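PDB 5Z3K: glucosidase from Croceicoccus marinus, which probably hydrolyses O-glycosidic bonds as a beta-glucosidase of glycoside hydrolase family 39. Local coordinates for residues 44-49 / 99-104; 331-336 / 443-448; 338-343 / 475-480; 359-364 / 370-375. All coordinates share one frame; numbering follows the deposited sequence.

Interaction 1: 44-49 / 99-104; sequences DVWRNA and RSIGAN
R47 and I101 bring their CA atoms to 5.4 Å where the short helix 43-48 passes the end of helix 89-100, and no hydrogen bond links the two segments. I101 carries the contact with two different methyl groups. Its CG1 sits between the backbone N and the carbonyl carbon (chi1 67°), and CD1 at the end of that branch reaches W46, with I101 CD1 3.8 Å from W46 CB and at the edge of the indole, near the ring plane. The other branch turns to the neighbouring residue, with I101 CG2 3.7 Å from R47 CB. A beta-branched, wholly apolar residue suits a place where two separate surfaces have to be met. With an alanine here both methyl contacts would go, and a gap would probably open beside W46 CB and the base of the R47 side chain. W46 itself is buried and gives its NE1 to the carbonyl of A304, which helps to set the rotation of the indole. R47 lends only its aliphatic base: its chain bends at chi3 and the guanidinium goes back to D44 in a side-on salt bridge, with R47 NE 2.8 Å and R47 NH2 3.0 Å from D44 OD1. Both nitrogens come from the same face of the carboxylate, above its plane. Beyond I101, G102 takes a positive phi as the C-prime residue of a Schellman motif, its N bonded to R99 O. Two helices of the outer layer of a TIM barrel meet here, one leading towards strand 53-55 and the other, through this Schellman turn, into its neighbour, strand 104-109.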
loop_
_atom_site.group_PDB
_atom_site.type_symbol
_atom_site.label_atom_id
_atom_site.label_comp_id
_atom_site.label_asym_id
_atom_site.label_seq_id
_atom_site.Cartn_x
_atom_site.Cartn_y
_atom_site.Cartn_z
ATOM N N ASP A 44 -11.072 7.656 -11.171
ATOM C CA ASP A 44 -12.357 7.490 -10.499
ATOM C C ASP A 44 -12.422 6.187 -9.715
ATOM O O ASP A 44 -13.152 6.110 -8.724
ATOM C CB ASP A 44 -13.509 7.544 -11.502
ATOM C CG ASP A 44 -14.862 7.598 -10.825
ATOM O OD1 ASP A 44 -15.159 8.613 -10.159
ATOM O OD2 ASP A 44 -15.627 6.620 -10.954
ATOM N N VAL A 45 -11.695 5.148 -10.154
ATOM C CA VAL A 45 -11.663 3.900 -9.389
ATOM C C VAL A 45 -10.910 4.106 -8.080
ATOM O O VAL A 45 -11.311 3.590 -7.030
ATOM C CB VAL A 45 -11.046 2.749 -10.218
ATOM C CG1 VAL A 45 -11.073 1.420 -9.430
ATOM C CG2 VAL A 45 -11.767 2.576 -11.553
ATOM N N TRP A 46 -9.802 4.848 -8.119
ATOM C CA TRP A 46 -9.092 5.164 -6.878
ATOM C C TRP A 46 -9.989 5.954 -5.927
ATOM O O TRP A 46 -9.998 5.715 -4.710
ATOM C CB TRP A 46 -7.815 5.951 -7.186
ATOM C CG TRP A 46 -6.676 5.168 -7.751
ATOM C CD1 TRP A 46 -6.730 3.961 -8.380
ATOM C CD2 TRP A 46 -5.292 5.550 -7.730
ATOM N NE1 TRP A 46 -5.467 3.563 -8.757
ATOM C CE2 TRP A 46 -4.564 4.519 -8.364
ATOM C CE3 TRP A 46 -4.603 6.669 -7.249
ATOM C CZ2 TRP A 46 -3.178 4.570 -8.526
ATOM C CZ3 TRP A 46 -3.217 6.723 -7.413
ATOM C CH2 TRP A 46 -2.523 5.682 -8.046
ATOM N N ARG A 47 -10.763 6.897 -6.466
ATOM C CA ARG A 47 -11.714 7.649 -5.653
ATOM C C ARG A 47 -12.753 6.730 -5.030
ATOM O O ARG A 47 -13.010 6.793 -3.822
ATOM C CB ARG A 47 -12.402 8.723 -6.505
ATOM C CG ARG A 47 -13.363 9.592 -5.711
ATOM C CD ARG A 47 -14.450 10.196 -6.607
ATOM N NE ARG A 47 -15.100 9.168 -7.413
ATOM C CZ ARG A 47 -15.986 8.290 -6.955
ATOM N NH1 ARG A 47 -16.367 8.307 -5.678
ATOM N NH2 ARG A 47 -16.508 7.394 -7.786
ATOM N N ASN A 48 -13.364 5.860 -5.843
ATOM C CA ASN A 48 -14.365 4.933 -5.322
ATOM C C ASN A 48 -13.770 3.960 -4.309
ATOM O O ASN A 48 -14.462 3.527 -3.375
ATOM C CB ASN A 48 -15.012 4.170 -6.476
ATOM C CG ASN A 48 -16.331 3.576 -6.088
ATOM O OD1 ASN A 48 -17.207 4.282 -5.586
ATOM N ND2 ASN A 48 -16.472 2.266 -6.272
ATOM N N ALA A 49 -12.499 3.597 -4.475
ATOM C CA ALA A 49 -11.828 2.755 -3.494
ATOM C C ALA A 49 -11.418 3.518 -2.241
ATOM O O ALA A 49 -10.892 2.899 -1.309
ATOM C CB ALA A 49 -10.586 2.112 -4.131
ATOM N N ARG A 99 -4.496 14.708 -5.035
ATOM C CA ARG A 99 -5.154 15.571 -4.061
ATOM C C ARG A 99 -6.643 15.735 -4.363
ATOM O O ARG A 99 -7.438 15.923 -3.434
ATOM C CB ARG A 99 -4.462 16.939 -3.995
ATOM C CG ARG A 99 -2.983 16.899 -3.563
ATOM C CD ARG A 99 -2.801 16.370 -2.119
ATOM N NE ARG A 99 -3.394 17.274 -1.137
ATOM C CZ ARG A 99 -3.809 16.903 0.072
ATOM N NH1 ARG A 99 -3.720 15.635 0.453
ATOM N NH2 ARG A 99 -4.329 17.798 0.899
ATOM N N SER A 100 -7.045 15.648 -5.639
ATOM C CA SER A 100 -8.444 15.854 -5.986
ATOM C C SER A 100 -9.349 14.738 -5.472
ATOM O O SER A 100 -10.556 14.953 -5.350
ATOM C CB SER A 100 -8.594 16.001 -7.505
ATOM O OG SER A 100 -8.566 14.739 -8.138
ATOM N N ILE A 101 -8.803 13.559 -5.168
ATOM C CA ILE A 101 -9.579 12.489 -4.552
ATOM C C ILE A 101 -9.338 12.410 -3.047
ATOM O O ILE A 101 -9.789 11.459 -2.401
ATOM C CB ILE A 101 -9.301 11.133 -5.225
ATOM C CG1 ILE A 101 -7.859 10.667 -4.959
ATOM C CG2 ILE A 101 -9.619 11.194 -6.729
ATOM C CD1 ILE A 101 -7.644 9.202 -5.209
ATOM N N GLY A 102 -8.647 13.395 -2.471
ATOM C CA GLY A 102 -8.500 13.469 -1.031
ATOM C C GLY A 102 -7.394 12.614 -0.461
ATOM O O GLY A 102 -7.344 12.407 0.756
ATOM N N ALA A 103 -6.484 12.133 -1.295
ATOM C CA ALA A 103 -5.406 11.284 -0.814
ATOM C C ALA A 103 -4.142 12.088 -0.508
ATOM O O ALA A 103 -3.855 13.117 -1.135
ATOM C CB ALA A 103 -5.101 10.192 -1.835
ATOM N N ASN A 104 -3.396 11.619 0.484
ATOM C CA ASN A 104 -2.073 12.162 0.760
ATOM C C ASN A 104 -1.032 11.509 -0.149
ATOM O O ASN A 104 -1.305 10.545 -0.865
ATOM C CB ASN A 104 -1.713 11.962 2.228
ATOM C CG ASN A 104 -2.388 12.976 3.125
ATOM O OD1 ASN A 104 -1.826 14.022 3.430
ATOM N ND2 ASN A 104 -3.597 12.674 3.541
#

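Interaction 2: 331-336 / 443-448; sequences TGAFQL and YRADRD
A445 packs on G332 and A333 of the helix, and L336 on Y443 of the strand. A445 CB is seated on the helix backbone, 3.7 Å from A333 N, and lies 4.5 Å from A333 CB. G332 suits its place because a CB there would point at the strand and crowd A445 CB. One turn on, L336 sets CD2 3.8 Å from Y443 CB. The two side chains cross obliquely, and the Y443 ring, its CG anti to the carbonyl carbon (chi1 -50°), leads away from the helix. Helix 329-341, which follows the last barrel strand, thus packs on the nine-stranded sheet beside the TIM barrel, the axes of 331-336 and 443-446 passing 7.7 Å apart at 140°. L477, on the next strand, touches both L336 and Y443.

No hydrogen bond crosses between helix and strand. Within the helix, Q335 NE2 turns back to T331 O, which Q335 N also approaches from the opposite face of the carbonyl. On the strand R444 points away from the helix; R444 NH1 lies 2.9 Å from D446 OD2 in a salt bridge, while its NE pairs with E476. The other carboxylate oxygen, D446 OD1, accepts from D448 N in an Asx turn that shapes the chain as the strand ends.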
loop_
_atom_site.group_PDB
_atom_site.type_symbol
_atom_site.label_atom_id
_atom_site.label_comp_id
_atom_site.label_asym_id
_atom_site.label_seq_id
_atom_site.Cartn_x
_atom_site.Cartn_y
_atom_site.Cartn_z
ATOM N N THR A 331 -9.500 -5.691 -8.951
ATOM C CA THR A 331 -9.905 -4.300 -8.794
ATOM C C THR A 331 -11.181 -4.204 -7.975
ATOM O O THR A 331 -11.389 -3.214 -7.266
ATOM C CB THR A 331 -10.079 -3.613 -10.158
ATOM O OG1 THR A 331 -11.119 -4.248 -10.908
ATOM C CG2 THR A 331 -8.783 -3.682 -10.966
ATOM N N GLY A 332 -12.040 -5.222 -8.047
ATOM C CA GLY A 332 -13.229 -5.213 -7.223
ATOM C C GLY A 332 -12.874 -5.319 -5.752
ATOM O O GLY A 332 -13.338 -4.527 -4.931
ATOM N N ALA A 333 -12.022 -6.291 -5.408
ATOM C CA ALA A 333 -11.592 -6.434 -4.018
ATOM C C ALA A 333 -10.872 -5.181 -3.534
ATOM O O ALA A 333 -11.038 -4.762 -2.382
ATOM C CB ALA A 333 -10.695 -7.665 -3.865
ATOM N N PHE A 334 -10.074 -4.563 -4.407
ATOM C CA PHE A 334 -9.361 -3.346 -4.029
ATOM C C PHE A 334 -10.326 -2.250 -3.590
ATOM O O PHE A 334 -10.093 -1.581 -2.574
ATOM C CB PHE A 334 -8.493 -2.879 -5.195
ATOM C CG PHE A 334 -7.667 -1.650 -4.895
ATOM C CD1 PHE A 334 -6.470 -1.749 -4.195
ATOM C CD2 PHE A 334 -8.083 -0.398 -5.329
ATOM C CE1 PHE A 334 -5.699 -0.619 -3.933
ATOM C CE2 PHE A 334 -7.318 0.742 -5.070
ATOM C CZ PHE A 334 -6.129 0.630 -4.366
ATOM N N GLN A 335 -11.433 -2.067 -4.324
ATOM C CA GLN A 335 -12.414 -1.058 -3.946
ATOM C C GLN A 335 -13.149 -1.439 -2.665
ATOM O O GLN A 335 -13.350 -0.591 -1.790
ATOM C CB GLN A 335 -13.412 -0.840 -5.085
ATOM C CG GLN A 335 -12.795 -0.205 -6.337
ATOM C CD GLN A 335 -13.758 -0.215 -7.511
ATOM O OE1 GLN A 335 -14.608 0.664 -7.636
ATOM N NE2 GLN A 335 -13.636 -1.217 -8.364
ATOM N N LEU A 336 -13.585 -2.697 -2.538
ATOM C CA LEU A 336 -14.343 -3.076 -1.346
ATOM C C LEU A 336 -13.480 -2.979 -0.091
ATOM O O LEU A 336 -13.974 -2.597 0.980
ATOM C CB LEU A 336 -14.896 -4.487 -1.490
ATOM C CG LEU A 336 -15.737 -4.799 -2.729
ATOM C CD1 LEU A 336 -16.330 -6.180 -2.560
ATOM C CD2 LEU A 336 -16.817 -3.758 -2.959
ATOM N N TYR A 443 -22.056 -6.630 -2.331
ATOM C CA TYR A 443 -21.132 -6.554 -3.460
ATOM C C TYR A 443 -20.176 -7.743 -3.425
ATOM O O TYR A 443 -19.761 -8.188 -2.352
ATOM C CB TYR A 443 -20.297 -5.254 -3.446
ATOM C CG TYR A 443 -21.100 -3.991 -3.280
ATOM C CD1 TYR A 443 -21.511 -3.569 -2.024
ATOM C CD2 TYR A 443 -21.426 -3.201 -4.377
ATOM C CE1 TYR A 443 -22.246 -2.407 -1.863
ATOM C CE2 TYR A 443 -22.159 -2.041 -4.225
ATOM C CZ TYR A 443 -22.563 -1.650 -2.968
ATOM O OH TYR A 443 -23.288 -0.503 -2.807
ATOM N N ARG A 444 -19.794 -8.230 -4.610
ATOM C CA ARG A 444 -19.046 -9.479 -4.722
ATOM C C ARG A 444 -17.897 -9.353 -5.710
ATOM O O ARG A 444 -18.084 -8.849 -6.818
ATOM C CB ARG A 444 -19.977 -10.613 -5.183
ATOM C CG ARG A 444 -19.282 -11.894 -5.566
ATOM C CD ARG A 444 -18.701 -12.590 -4.333
ATOM N NE ARG A 444 -19.743 -12.991 -3.389
ATOM C CZ ARG A 444 -20.317 -14.192 -3.371
ATOM N NH1 ARG A 444 -19.961 -15.116 -4.255
ATOM N NH2 ARG A 444 -21.244 -14.474 -2.460
ATOM N N ALA A 445 -16.719 -9.844 -5.328
ATOM C CA ALA A 445 -15.596 -9.980 -6.254
ATOM C C ALA A 445 -15.133 -11.427 -6.204
ATOM O O ALA A 445 -14.677 -11.901 -5.162
ATOM C CB ALA A 445 -14.455 -9.020 -5.912
ATOM N N ASP A 446 -15.294 -12.145 -7.309
ATOM C CA ASP A 446 -14.903 -13.549 -7.348
ATOM C C ASP A 446 -14.714 -13.936 -8.816
ATOM O O ASP A 446 -14.568 -13.064 -9.680
ATOM C CB ASP A 446 -15.923 -14.422 -6.586
ATOM C CG ASP A 446 -17.299 -14.450 -7.233
ATOM O OD1 ASP A 446 -17.470 -13.950 -8.366
ATOM O OD2 ASP A 446 -18.225 -15.012 -6.604
ATOM N N ARG A 447 -14.702 -15.242 -9.098
ATOM C CA ARG A 447 -14.424 -15.694 -10.457
ATOM C C ARG A 447 -15.485 -15.237 -11.447
ATOM O O ARG A 447 -15.234 -15.248 -12.662
ATOM C CB ARG A 447 -14.295 -17.217 -10.490
ATOM C CG ARG A 447 -15.557 -17.961 -10.096
ATOM C CD ARG A 447 -15.525 -19.411 -10.587
ATOM N NE ARG A 447 -14.249 -20.087 -10.324
ATOM C CZ ARG A 447 -13.352 -20.396 -11.259
ATOM N NH1 ARG A 447 -13.572 -20.078 -12.531
ATOM N NH2 ARG A 447 -12.230 -21.016 -10.922
ATOM N N ASP A 448 -16.645 -14.804 -10.965
ATOM C CA ASP A 448 -17.731 -14.362 -11.827
ATOM C C ASP A 448 -18.087 -12.889 -11.669
ATOM O O ASP A 448 -18.993 -12.414 -12.363
ATOM C CB ASP A 448 -18.988 -15.207 -11.564
ATOM C CG ASP A 448 -18.764 -16.681 -11.838
ATOM O OD1 ASP A 448 -18.121 -16.999 -12.860
ATOM O OD2 ASP A 448 -19.208 -17.519 -11.022
#

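Interaction 3: 338-343 / 475-480; sequences GQTLAT and VELIEI
L477 meets T340 and Q339 with one methyl each, so a single leucine on the strand spreads across two successive residues of the helix. The leucine points at the helix, and with CG anti to the backbone N (chi1 176°) its two methyls are shared between T340 and Q339. L477 CD1 lies 3.5 Å from T340 OG1, and the two side chains slide past each other in opposite directions. The Q339 chain instead runs across the leucine at about a right angle, with Q339 OE1 3.6 Å from L477 CD2. Both meetings are van der Waals contacts of an oxygen with a methyl group. T340 OG1 is hydrogen-bonded to L336 O, and the amide nitrogen of Q339, NE2, to N48 O.

The last turns of helix 329-341 therefore rest on an inner strand of the nine-stranded sheet. L477 faces the helix, whereas I478 and I480 point to the other side and pack on V466 and V464 of strand 464-469, at one margin of that same sheet, which must curl round to bring them there, much as in a beta-sandwich.

Where the helix gives way to the next strand, T340 O is held twice by T343. The hydroxyl of T343 donates, with T343 OG1 2.8 Å from T340 O and nearly along the C=O axis, and T343 N approaches T340 O at 3.2 Å. Threonine suits this position because one short side chain can reach back to the carbonyl three residues earlier.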
loop_
_atom_site.group_PDB
_atom_site.type_symbol
_atom_site.label_atom_id
_atom_site.label_comp_id
_atom_site.label_asym_id
_atom_site.label_seq_id
_atom_site.Cartn_x
_atom_site.Cartn_y
_atom_site.Cartn_z
ATOM N N GLY A 338 -10.890 -0.816 0.343
ATOM C CA GLY A 338 -10.724 0.590 0.665
ATOM C C GLY A 338 -11.965 1.204 1.276
ATOM O O GLY A 338 -11.877 2.034 2.184
ATOM N N GLN A 339 -13.144 0.811 0.782
ATOM C CA GLN A 339 -14.373 1.337 1.347
ATOM C C GLN A 339 -14.527 0.908 2.799
ATOM O O GLN A 339 -15.007 1.682 3.636
ATOM C CB GLN A 339 -15.567 0.892 0.507
ATOM C CG GLN A 339 -15.568 1.580 -0.863
ATOM C CD GLN A 339 -16.380 0.839 -1.897
ATOM O OE1 GLN A 339 -17.092 -0.114 -1.587
ATOM N NE2 GLN A 339 -16.270 1.273 -3.150
ATOM N N THR A 340 -14.127 -0.323 3.109
ATOM C CA THR A 340 -14.210 -0.801 4.483
ATOM C C THR A 340 -13.223 -0.061 5.373
ATOM O O THR A 340 -13.573 0.337 6.493
ATOM C CB THR A 340 -13.956 -2.309 4.534
ATOM O OG1 THR A 340 -14.900 -2.975 3.690
ATOM C CG2 THR A 340 -14.109 -2.827 5.955
ATOM N N LEU A 341 -11.991 0.140 4.883
ATOM C CA LEU A 341 -10.956 0.858 5.626
ATOM C C LEU A 341 -11.267 2.343 5.766
ATOM O O LEU A 341 -10.656 3.018 6.607
ATOM C CB LEU A 341 -9.587 0.692 4.943
ATOM C CG LEU A 341 -9.033 -0.741 4.947
ATOM C CD1 LEU A 341 -7.681 -0.868 4.220
ATOM C CD2 LEU A 341 -8.942 -1.232 6.413
ATOM N N ALA A 342 -12.189 2.870 4.962
ATOM C CA ALA A 342 -12.542 4.275 5.067
ATOM C C ALA A 342 -13.552 4.544 6.170
ATOM O O ALA A 342 -13.774 5.713 6.500
ATOM C CB ALA A 342 -13.098 4.805 3.742
ATOM N N THR A 343 -14.188 3.509 6.727
ATOM C CA THR A 343 -15.017 3.735 7.898
ATOM C C THR A 343 -14.140 4.241 9.035
ATOM O O THR A 343 -12.918 4.081 9.027
ATOM C CB THR A 343 -15.743 2.459 8.310
ATOM O OG1 THR A 343 -14.785 1.463 8.698
ATOM C CG2 THR A 343 -16.593 1.939 7.158
ATOM N N VAL A 475 -14.686 -12.560 -2.316
ATOM C CA VAL A 475 -14.682 -11.402 -1.431
ATOM C C VAL A 475 -16.073 -10.781 -1.455
ATOM O O VAL A 475 -16.650 -10.580 -2.532
ATOM C CB VAL A 475 -13.615 -10.363 -1.852
ATOM C CG1 VAL A 475 -13.633 -9.155 -0.914
ATOM C CG2 VAL A 475 -12.226 -11.006 -1.875
ATOM N N GLU A 476 -16.640 -10.553 -0.276
ATOM C CA GLU A 476 -17.972 -9.971 -0.189
ATOM C C GLU A 476 -18.082 -8.797 0.781
ATOM O O GLU A 476 -17.593 -8.857 1.909
ATOM C CB GLU A 476 -18.997 -11.047 0.184
ATOM C CG GLU A 476 -20.444 -10.607 0.025
ATOM C CD GLU A 476 -21.337 -11.719 -0.488
ATOM O OE1 GLU A 476 -22.030 -12.354 0.336
ATOM O OE2 GLU A 476 -21.347 -11.959 -1.712
ATOM N N LEU A 477 -18.731 -7.731 0.326
ATOM C CA LEU A 477 -18.976 -6.557 1.154
ATOM C C LEU A 477 -20.469 -6.481 1.396
ATOM O O LEU A 477 -21.248 -6.442 0.443
ATOM C CB LEU A 477 -18.488 -5.266 0.490
ATOM C CG LEU A 477 -18.803 -3.982 1.262
ATOM C CD1 LEU A 477 -18.044 -3.976 2.581
ATOM C CD2 LEU A 477 -18.416 -2.746 0.427
ATOM N N ILE A 478 -20.860 -6.486 2.659
ATOM C CA ILE A 478 -22.243 -6.287 3.054
ATOM C C ILE A 478 -22.350 -4.868 3.563
ATOM O O ILE A 478 -21.622 -4.479 4.484
ATOM C CB ILE A 478 -22.678 -7.286 4.138
ATOM C CG1 ILE A 478 -22.439 -8.724 3.674
ATOM C CG2 ILE A 478 -24.131 -7.015 4.555
ATOM C CD1 ILE A 478 -23.082 -9.060 2.335
ATOM N N GLU A 479 -23.260 -4.097 2.983
ATOM C CA GLU A 479 -23.444 -2.704 3.355
ATOM C C GLU A 479 -24.857 -2.530 3.888
ATOM O O GLU A 479 -25.825 -2.827 3.180
ATOM C CB GLU A 479 -23.204 -1.789 2.152
ATOM C CG GLU A 479 -22.955 -0.362 2.534
ATOM C CD GLU A 479 -22.295 0.404 1.409
ATOM O OE1 GLU A 479 -21.043 0.412 1.327
ATOM O OE2 GLU A 479 -23.048 0.965 0.591
ATOM N N ILE A 480 -24.977 -2.052 5.124
ATOM C CA ILE A 480 -26.273 -1.779 5.749
ATOM C C ILE A 480 -26.394 -0.281 5.982
ATOM O O ILE A 480 -25.503 0.332 6.580
ATOM C CB ILE A 480 -26.442 -2.551 7.068
ATOM C CG1 ILE A 480 -26.154 -4.029 6.843
ATOM C CG2 ILE A 480 -27.857 -2.380 7.610
ATOM C CD1 ILE A 480 -25.950 -4.776 8.098
#

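Interaction 4: 359-364 / 370-375; sequences ALAGRT and IRILIS
The antiparallel beta hairpin of strands 357-363 and 369-376 joins L360 to L373 and G362 to R371 as hydrogen-bonded pairs, with A359-I374, A361-I372 and R363-I370 as non-hydrogen-bonded pairs. Two pairs of bonds tie the backbones. L373 N reaches L360 O at 2.8 Å and R371 N reaches G362 O at 2.8 Å, both almost straight, the latter with an N-H...O angle of 176°. The return bonds, L360 N to L373 O and G362 N to R371 O, are each 3.0 Å and lie in the carbonyl plane. Between the two bonded pairs CA-H groups touch carbonyl oxygens, as with A361 CA 3.3 Å from R371 O.

On the face with the alanines, small residues stand opposite branched ones: A361 CB lies 4.1 Å from I372 CG1. I370 turns its CD1 to R363 CB, 3.6 Å away, while the guanidinium of R363 goes off to pair with E345. On the other face L360 and L373 both touch I289 of helix 277-291 and T340 of helix 329-341. R371 stretches out on this side too, its chain extended from CG to NE. T364 CG2 comes over one face of the R371 guanidinium, which forms a salt bridge through NE with E479 and gives NH1 to Q339 O.

The hairpin is thus fixed in register by backbone bonds, while its leucine face offers the helices an apolar surface. The charge of R371, placed near that surface, is likely to be balanced by E479, and the NH1 bond of R371 to Q339 O ties the sheet to the helix backbone.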
loop_
_atom_site.group_PDB
_atom_site.type_symbol
_atom_site.label_atom_id
_atom_site.label_comp_id
_atom_site.label_asym_id
_atom_site.label_seq_id
_atom_site.Cartn_x
_atom_site.Cartn_y
_atom_site.Cartn_z
ATOM N N ALA A 359 -12.531 -11.429 8.251
ATOM C CA ALA A 359 -13.689 -10.555 8.275
ATOM C C ALA A 359 -13.365 -9.313 9.091
ATOM O O ALA A 359 -12.578 -9.358 10.042
ATOM C CB ALA A 359 -14.921 -11.284 8.839
ATOM N N LEU A 360 -13.999 -8.205 8.709
ATOM C CA LEU A 360 -13.711 -6.890 9.255
ATOM C C LEU A 360 -14.977 -6.053 9.156
ATOM O O LEU A 360 -15.678 -6.101 8.140
ATOM C CB LEU A 360 -12.552 -6.226 8.487
ATOM C CG LEU A 360 -12.119 -4.811 8.876
ATOM C CD1 LEU A 360 -11.538 -4.764 10.279
ATOM C CD2 LEU A 360 -11.096 -4.261 7.873
ATOM N N ALA A 361 -15.274 -5.286 10.204
ATOM C CA ALA A 361 -16.508 -4.509 10.219
ATOM C C ALA A 361 -16.249 -3.097 10.728
ATOM O O ALA A 361 -15.422 -2.881 11.616
ATOM C CB ALA A 361 -17.576 -5.182 11.091
ATOM N N GLY A 362 -16.997 -2.138 10.186
ATOM C CA GLY A 362 -16.837 -0.755 10.603
ATOM C C GLY A 362 -18.050 0.063 10.217
ATOM O O GLY A 362 -18.908 -0.377 9.447
ATOM N N ARG A 363 -18.138 1.266 10.779
ATOM C CA ARG A 363 -19.239 2.159 10.422
ATOM C C ARG A 363 -18.713 3.566 10.166
ATOM O O ARG A 363 -17.673 3.966 10.694
ATOM C CB ARG A 363 -20.338 2.182 11.498
ATOM C CG ARG A 363 -19.918 2.700 12.843
ATOM C CD ARG A 363 -21.112 2.755 13.790
ATOM N NE ARG A 363 -20.790 3.531 14.982
ATOM C CZ ARG A 363 -21.460 3.472 16.125
ATOM N NH1 ARG A 363 -22.499 2.654 16.245
ATOM N NH2 ARG A 363 -21.084 4.231 17.148
ATOM N N THR A 364 -19.426 4.311 9.316
ATOM C CA THR A 364 -18.994 5.654 8.950
ATOM C C THR A 364 -19.213 6.643 10.092
ATOM O O THR A 364 -19.988 6.404 11.024
ATOM C CB THR A 364 -19.757 6.150 7.720
ATOM O OG1 THR A 364 -21.158 5.999 7.969
ATOM C CG2 THR A 364 -19.375 5.355 6.488
ATOM N N ILE A 370 -23.039 0.870 7.784
ATOM C CA ILE A 370 -22.221 -0.225 8.320
ATOM C C ILE A 370 -21.622 -0.994 7.147
ATOM O O ILE A 370 -22.340 -1.320 6.194
ATOM C CB ILE A 370 -23.067 -1.181 9.185
ATOM C CG1 ILE A 370 -24.042 -0.423 10.108
ATOM C CG2 ILE A 370 -22.182 -2.223 9.883
ATOM C CD1 ILE A 370 -23.397 0.402 11.158
ATOM N N ARG A 371 -20.324 -1.322 7.220
ATOM C CA ARG A 371 -19.664 -2.122 6.186
ATOM C C ARG A 371 -19.046 -3.369 6.803
ATOM O O ARG A 371 -18.284 -3.270 7.769
ATOM C CB ARG A 371 -18.584 -1.322 5.462
ATOM C CG ARG A 371 -19.162 -0.206 4.622
ATOM C CD ARG A 371 -18.120 0.524 3.766
ATOM N NE ARG A 371 -18.835 1.491 2.941
ATOM C CZ ARG A 371 -18.514 2.772 2.809
ATOM N NH1 ARG A 371 -17.448 3.278 3.426
ATOM N NH2 ARG A 371 -19.267 3.547 2.036
ATOM N N ILE A 372 -19.353 -4.532 6.231
ATOM C CA ILE A 372 -18.816 -5.806 6.710
ATOM C C ILE A 372 -18.132 -6.489 5.536
ATOM O O ILE A 372 -18.787 -6.858 4.550
ATOM C CB ILE A 372 -19.891 -6.717 7.325
ATOM C CG1 ILE A 372 -20.582 -6.037 8.515
ATOM C CG2 ILE A 372 -19.246 -8.032 7.757
ATOM C CD1 ILE A 372 -22.059 -5.674 8.248
ATOM N N LEU A 373 -16.817 -6.641 5.635
ATOM C CA LEU A 373 -15.983 -7.178 4.571
ATOM C C LEU A 373 -15.578 -8.596 4.936
ATOM O O LEU A 373 -15.142 -8.838 6.062
ATOM C CB LEU A 373 -14.740 -6.306 4.390
ATOM C CG LEU A 373 -13.758 -6.786 3.330
ATOM C CD1 LEU A 373 -14.352 -6.545 1.922
ATOM C CD2 LEU A 373 -12.449 -6.060 3.472
ATOM N N ILE A 374 -15.731 -9.527 3.996
ATOM C CA ILE A 374 -15.438 -10.936 4.214
ATOM C C ILE A 374 -14.623 -11.455 3.042
ATOM O O ILE A 374 -15.049 -11.332 1.889
ATOM C CB ILE A 374 -16.724 -11.776 4.350
ATOM C CG1 ILE A 374 -17.639 -11.228 5.446
ATOM C CG2 ILE A 374 -16.368 -13.252 4.569
ATOM C CD1 ILE A 374 -19.064 -11.769 5.354
ATOM N N SER A 375 -13.478 -12.069 3.329
ATOM C CA SER A 375 -12.710 -12.760 2.299
ATOM C C SER A 375 -12.559 -14.218 2.684
ATOM O O SER A 375 -12.225 -14.529 3.833
ATOM C CB SER A 375 -11.330 -12.138 2.082
ATOM O OG SER A 375 -10.624 -12.829 1.048
#

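Interactions 2, 3 and 4 share one sheet, in which strands 438-446, 474-482, 369-376 and 357-363 lie side by side. Interactions 3 and 4 have centres only about 5 Å apart, bonded through I480 O and I370 N at 2.8 Å and packed through T340 OG1 and L373 CB at 3.4 Å. Interactions 2 and 3 use successive turns of helix 329-341, their centres about 11 Å apart. Interaction 1 lies on the barrel side of this helix: N48 ND2 meets Q335 OE1 at 2.8 Å, and Q339 NE2 meets N48 O at 2.9 Å. Helix 329-341 thus stands between the barrel contact of interaction 1 and the sheet contacts of interactions 2 to 4.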